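Putative adhesin (Bacteroides thetaiotaomicron, PDB 4QDG) is a putative lipoprotein adhesin of the FimB/Mfa2 fimbrillin family, probably serving as an outer-membrane anchor component of a pilus. Local coordinates at residues S16-Y21 with E141-M146; L38-Y43 with F78-G83. All blocks are in the same frame, centred on the assembly; numbering follows the deposited sequence.

Contact 1 (S16-Y21 with E141-M146)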
# COMPACT_ATOMS: atom_id res chain seq x y z
N SER A 16 4.99 9.82 25.60
CA SER A 16 5.91 8.77 25.22
C SER A 16 5.17 7.89 24.22
O SER A 16 4.23 7.20 24.58
CB SER A 16 6.39 7.99 26.44
OG SER A 16 7.17 6.88 26.01
N LEU A 17 5.56 7.97 22.96
CA LEU A 17 4.83 7.27 21.91
C LEU A 17 5.48 6.01 21.44
O LEU A 17 6.67 6.00 21.15
CB LEU A 17 4.61 8.19 20.70
CG LEU A 17 3.90 9.51 20.98
CD1 LEU A 17 3.77 10.32 19.70
CD2 LEU A 17 2.53 9.28 21.62
N ARG A 18 4.65 4.97 21.30
CA ARG A 18 5.00 3.67 20.70
C ARG A 18 4.38 3.67 19.30
O ARG A 18 3.31 4.25 19.09
CB ARG A 18 4.48 2.50 21.57
CG ARG A 18 4.76 1.11 20.98
CD ARG A 18 4.35 -0.03 21.89
NE ARG A 18 4.84 -1.31 21.39
CZ ARG A 18 4.10 -2.41 21.26
NH1 ARG A 18 2.81 -2.41 21.61
NH2 ARG A 18 4.64 -3.53 20.78
N PHE A 19 5.10 3.09 18.34
CA PHE A 19 4.62 3.01 16.96
C PHE A 19 4.50 1.54 16.56
O PHE A 19 5.47 0.79 16.67
CB PHE A 19 5.54 3.78 16.01
CG PHE A 19 5.67 5.24 16.38
CD1 PHE A 19 6.64 5.66 17.27
CD2 PHE A 19 4.81 6.19 15.83
CE1 PHE A 19 6.74 7.01 17.64
CE2 PHE A 19 4.92 7.53 16.19
CZ PHE A 19 5.88 7.93 17.10
N ILE A 20 3.30 1.10 16.19
CA ILE A 20 3.09 -0.30 15.79
C ILE A 20 2.47 -0.39 14.40
O ILE A 20 1.80 0.54 13.95
CB ILE A 20 2.27 -1.13 16.84
CG1 ILE A 20 0.78 -0.79 16.83
CG2 ILE A 20 2.88 -0.99 18.24
CD1 ILE A 20 -0.13 -1.85 17.46
N TYR A 21 2.72 -1.52 13.70
CA TYR A 21 2.12 -1.87 12.41
C TYR A 21 1.66 -3.33 12.52
O TYR A 21 2.41 -4.25 12.19
CB TYR A 21 3.05 -1.59 11.20
CG TYR A 21 2.64 -2.29 9.92
CD1 TYR A 21 1.37 -2.11 9.36
CD2 TYR A 21 3.50 -3.20 9.29
CE1 TYR A 21 0.97 -2.80 8.20
CE2 TYR A 21 3.12 -3.88 8.13
CZ TYR A 21 1.86 -3.67 7.59
OH TYR A 21 1.51 -4.34 6.43
N GLU A 141 1.59 7.48 28.20
CA GLU A 141 1.94 6.54 27.15
C GLU A 141 0.82 6.43 26.15
O GLU A 141 -0.35 6.45 26.53
CB GLU A 141 2.28 5.16 27.71
CG GLU A 141 3.64 5.14 28.40
CD GLU A 141 4.03 3.83 29.06
OE1 GLU A 141 3.16 2.95 29.23
OE2 GLU A 141 5.21 3.71 29.45
N GLY A 142 1.20 6.32 24.88
CA GLY A 142 0.25 6.16 23.79
C GLY A 142 0.85 5.41 22.63
O GLY A 142 2.05 5.50 22.39
N THR A 143 0.01 4.66 21.92
CA THR A 143 0.44 3.86 20.77
C THR A 143 -0.21 4.36 19.49
O THR A 143 -1.44 4.49 19.42
CB THR A 143 0.13 2.37 21.01
OG1 THR A 143 0.84 1.93 22.15
CG2 THR A 143 0.47 1.48 19.80
N VAL A 144 0.63 4.63 18.48
CA VAL A 144 0.18 5.04 17.16
C VAL A 144 0.13 3.78 16.33
O VAL A 144 1.17 3.18 16.03
CB VAL A 144 1.05 6.14 16.50
CG1 VAL A 144 0.41 6.57 15.19
CG2 VAL A 144 1.25 7.33 17.45
N GLU A 145 -1.09 3.34 16.03
CA GLU A 145 -1.37 2.15 15.26
C GLU A 145 -1.38 2.54 13.80
O GLU A 145 -2.15 3.40 13.38
CB GLU A 145 -2.70 1.53 15.71
CG GLU A 145 -2.78 1.31 17.21
CD GLU A 145 -3.96 0.47 17.67
OE1 GLU A 145 -4.39 -0.42 16.91
OE2 GLU A 145 -4.39 0.67 18.83
N MSE A 146 -0.46 1.95 13.03
CA MSE A 146 -0.29 2.34 11.65
C MSE A 146 -0.76 1.31 10.63
O MSE A 146 -0.86 0.12 10.92
CB MSE A 146 1.15 2.70 11.42
CG MSE A 146 1.54 3.90 12.28
SE MSE A 146 3.37 4.26 12.11
CE MSE A 146 3.30 5.30 10.44
O HOH W 1 0.71 -0.99 22.68
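Strands 16-20 and 141-145 pair in parallel along the N-terminal half of the molecule, joining the first strand of the chain to the long strand 140-159. Their short axes approach to 4.6 Å at 27°. The ladder runs in register from S16 beside E141 to I20 beside E145, and five backbone hydrogen bonds tie it. R18 is held through both its backbone polar atoms: its N donates to G142 O at 2.9 Å, while its O accepts from V144 N at 2.8 Å. The last rung is M146 N to I20 O.

Parallel pairing here sits within the otherwise largely antiparallel beta-sandwich expected of a fimbrillin relative in the transthyretin clan. The face carrying L17, F19 and V144 turns inward, onto strands 38-44 and 75-82. The F19 ring lies alongside V144, with its CD2 3.8 Å from V144 CB, and the selenium of M146, a selenomethionine, comes only loosely to the same ring carbon, CD2.

The other face carries S16, R18, E141, T143 and E145 around the buried, apolar I20. R18 runs extended, with CG anti to the backbone N (chi1 178°), which carries its guanidinium over I20: I20 CG2 sits 3.5 Å above the centre of the guanidinium plane. A water at the guanidinium edge accepts from R18 NH1 at 2.8 Å and also bonds T143 OG1. The T143 and I20 side chains cross at about a right angle, with T143 CG2 3.8 Å from both I20 CG1 and I20 CG2.

Contact 2 (L38-Y43 with F78-G83)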
# COMPACT_ATOMS: atom_id res chain seq x y z
N LEU A 38 10.61 7.39 10.03
CA LEU A 38 9.40 7.84 10.67
C LEU A 38 9.31 9.36 10.72
O LEU A 38 10.28 10.02 11.05
CB LEU A 38 9.39 7.22 12.08
CG LEU A 38 8.27 7.56 13.05
CD1 LEU A 38 6.90 7.05 12.54
CD2 LEU A 38 8.59 6.98 14.39
N THR A 39 8.14 9.89 10.38
CA THR A 39 7.83 11.30 10.43
C THR A 39 6.70 11.43 11.42
O THR A 39 5.62 10.90 11.18
CB THR A 39 7.48 11.87 9.03
OG1 THR A 39 8.58 11.69 8.14
CG2 THR A 39 7.12 13.36 9.08
N LEU A 40 6.94 12.13 12.52
CA LEU A 40 5.91 12.32 13.55
C LEU A 40 5.56 13.83 13.63
O LEU A 40 6.44 14.66 13.85
CB LEU A 40 6.40 11.75 14.91
CG LEU A 40 5.44 11.73 16.11
CD1 LEU A 40 5.32 13.11 16.78
CD2 LEU A 40 4.08 11.09 15.80
N LEU A 41 4.28 14.15 13.45
CA LEU A 41 3.78 15.52 13.47
C LEU A 41 2.94 15.77 14.70
O LEU A 41 2.14 14.92 15.09
CB LEU A 41 2.95 15.82 12.21
CG LEU A 41 3.66 15.60 10.89
CD1 LEU A 41 2.68 15.24 9.84
CD2 LEU A 41 4.44 16.81 10.48
N VAL A 42 3.14 16.94 15.34
CA VAL A 42 2.48 17.34 16.57
C VAL A 42 1.55 18.50 16.26
O VAL A 42 1.98 19.51 15.72
CB VAL A 42 3.48 17.72 17.73
CG1 VAL A 42 2.74 17.97 19.05
CG2 VAL A 42 4.56 16.65 17.92
N TYR A 43 0.27 18.35 16.63
CA TYR A 43 -0.76 19.37 16.51
C TYR A 43 -1.39 19.61 17.87
O TYR A 43 -1.48 18.68 18.68
CB TYR A 43 -1.84 18.95 15.47
CG TYR A 43 -1.29 18.77 14.07
CD1 TYR A 43 -1.03 19.86 13.26
CD2 TYR A 43 -1.02 17.50 13.57
CE1 TYR A 43 -0.49 19.70 11.98
CE2 TYR A 43 -0.50 17.33 12.29
CZ TYR A 43 -0.24 18.43 11.49
OH TYR A 43 0.24 18.24 10.21
N PHE A 78 -1.43 13.59 17.24
CA PHE A 78 -0.20 13.17 16.58
C PHE A 78 -0.46 12.44 15.30
O PHE A 78 -1.33 11.58 15.26
CB PHE A 78 0.59 12.25 17.52
CG PHE A 78 0.95 12.91 18.83
CD1 PHE A 78 2.09 13.69 18.95
CD2 PHE A 78 0.15 12.71 19.96
CE1 PHE A 78 2.43 14.29 20.17
CE2 PHE A 78 0.50 13.28 21.18
CZ PHE A 78 1.63 14.08 21.28
N VAL A 79 0.31 12.74 14.26
CA VAL A 79 0.19 12.06 12.97
C VAL A 79 1.52 11.45 12.66
O VAL A 79 2.53 12.14 12.73
CB VAL A 79 -0.35 12.98 11.82
CG1 VAL A 79 -0.49 12.19 10.52
CG2 VAL A 79 -1.69 13.61 12.19
N ALA A 80 1.54 10.14 12.36
CA ALA A 80 2.78 9.44 12.00
C ALA A 80 2.75 8.97 10.57
O ALA A 80 1.72 8.51 10.06
CB ALA A 80 3.01 8.23 12.91
N TYR A 81 3.91 9.12 9.91
CA TYR A 81 4.12 8.62 8.55
C TYR A 81 5.33 7.77 8.52
O TYR A 81 6.33 8.13 9.13
CB TYR A 81 4.27 9.73 7.51
CG TYR A 81 2.99 10.47 7.17
CD1 TYR A 81 2.09 9.95 6.24
CD2 TYR A 81 2.71 11.70 7.74
CE1 TYR A 81 0.92 10.64 5.91
CE2 TYR A 81 1.56 12.41 7.40
CZ TYR A 81 0.67 11.88 6.47
OH TYR A 81 -0.45 12.59 6.16
N GLY A 82 5.24 6.66 7.82
CA GLY A 82 6.35 5.77 7.56
C GLY A 82 6.66 5.80 6.08
O GLY A 82 5.74 5.80 5.26
N GLY A 83 7.93 5.88 5.72
CA GLY A 83 8.33 5.89 4.31
C GLY A 83 8.33 7.22 3.60
O GLY A 83 8.37 7.24 2.37
O HOH W 2 8.46 8.95 7.46
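Strands 38-43 and 78-82 run antiparallel at 165°, 4.6 Å apart at their closest, with T39-Y81 and L41-V79 as the hydrogen-bonded pairs. This ladder belongs to a sheet of the beta-sandwich in the N-terminal half, where strand 75-82 is flanked by 38-44 and 127-137. Each bonded pair closes a two-bond ring; in the first, T39 N donates to Y81 O and Y81 N to T39 O, both at 2.8 Å.

The face bearing L38, L40, V42, F78 and A80 packs against strands 15-20 and 67-70. F78 takes V42 alongside it, with V42 CG1 3.9 Å from F78 CE1, while L40 comes at a slant and brings its CD1 to F78 CD1. The trans first torsion of L40 (chi1 -175°) swings its isobutyl end toward the neighbouring strand and sets CD2 4.2 Å from A80 CB.

T39, L41, Y43, V79 and Y81 occupy the opposite face, which meets M93 of strand 91-94 as well as loop residues L106 and Y103. V79 CG2 lies at the edge of the Y43 ring, 3.9 Å from CE2. The Y81 ring likewise receives L41 CD1 at its edge, in plane. Near the end of the ladder a water donates to Y81 O at 2.8 Å and is hydrogen-bonded to T39 OG1 at the same distance.

Overall arrangement
Contact 2 is nested inside the chain loop that contact 1 closes, and their centres lie 11 Å apart. The inward faces meet directly: F19 of contact 1 touches two leucines of contact 2, its CE2 3.7 Å from L40 CD2 and its CD1 3.7 Å from L38 CD2. The selenomethionine methyl, M146 CE, reaches the backbone of 78-83, 3.5 Å from G82 N. Each contact points one end toward a different magnesium ion: the side chain of Y21 is about 7 Å from the ion bound by N151, L273 and E276, and that of L38 about 9 Å from the ion at D36, C37, C86 and H124.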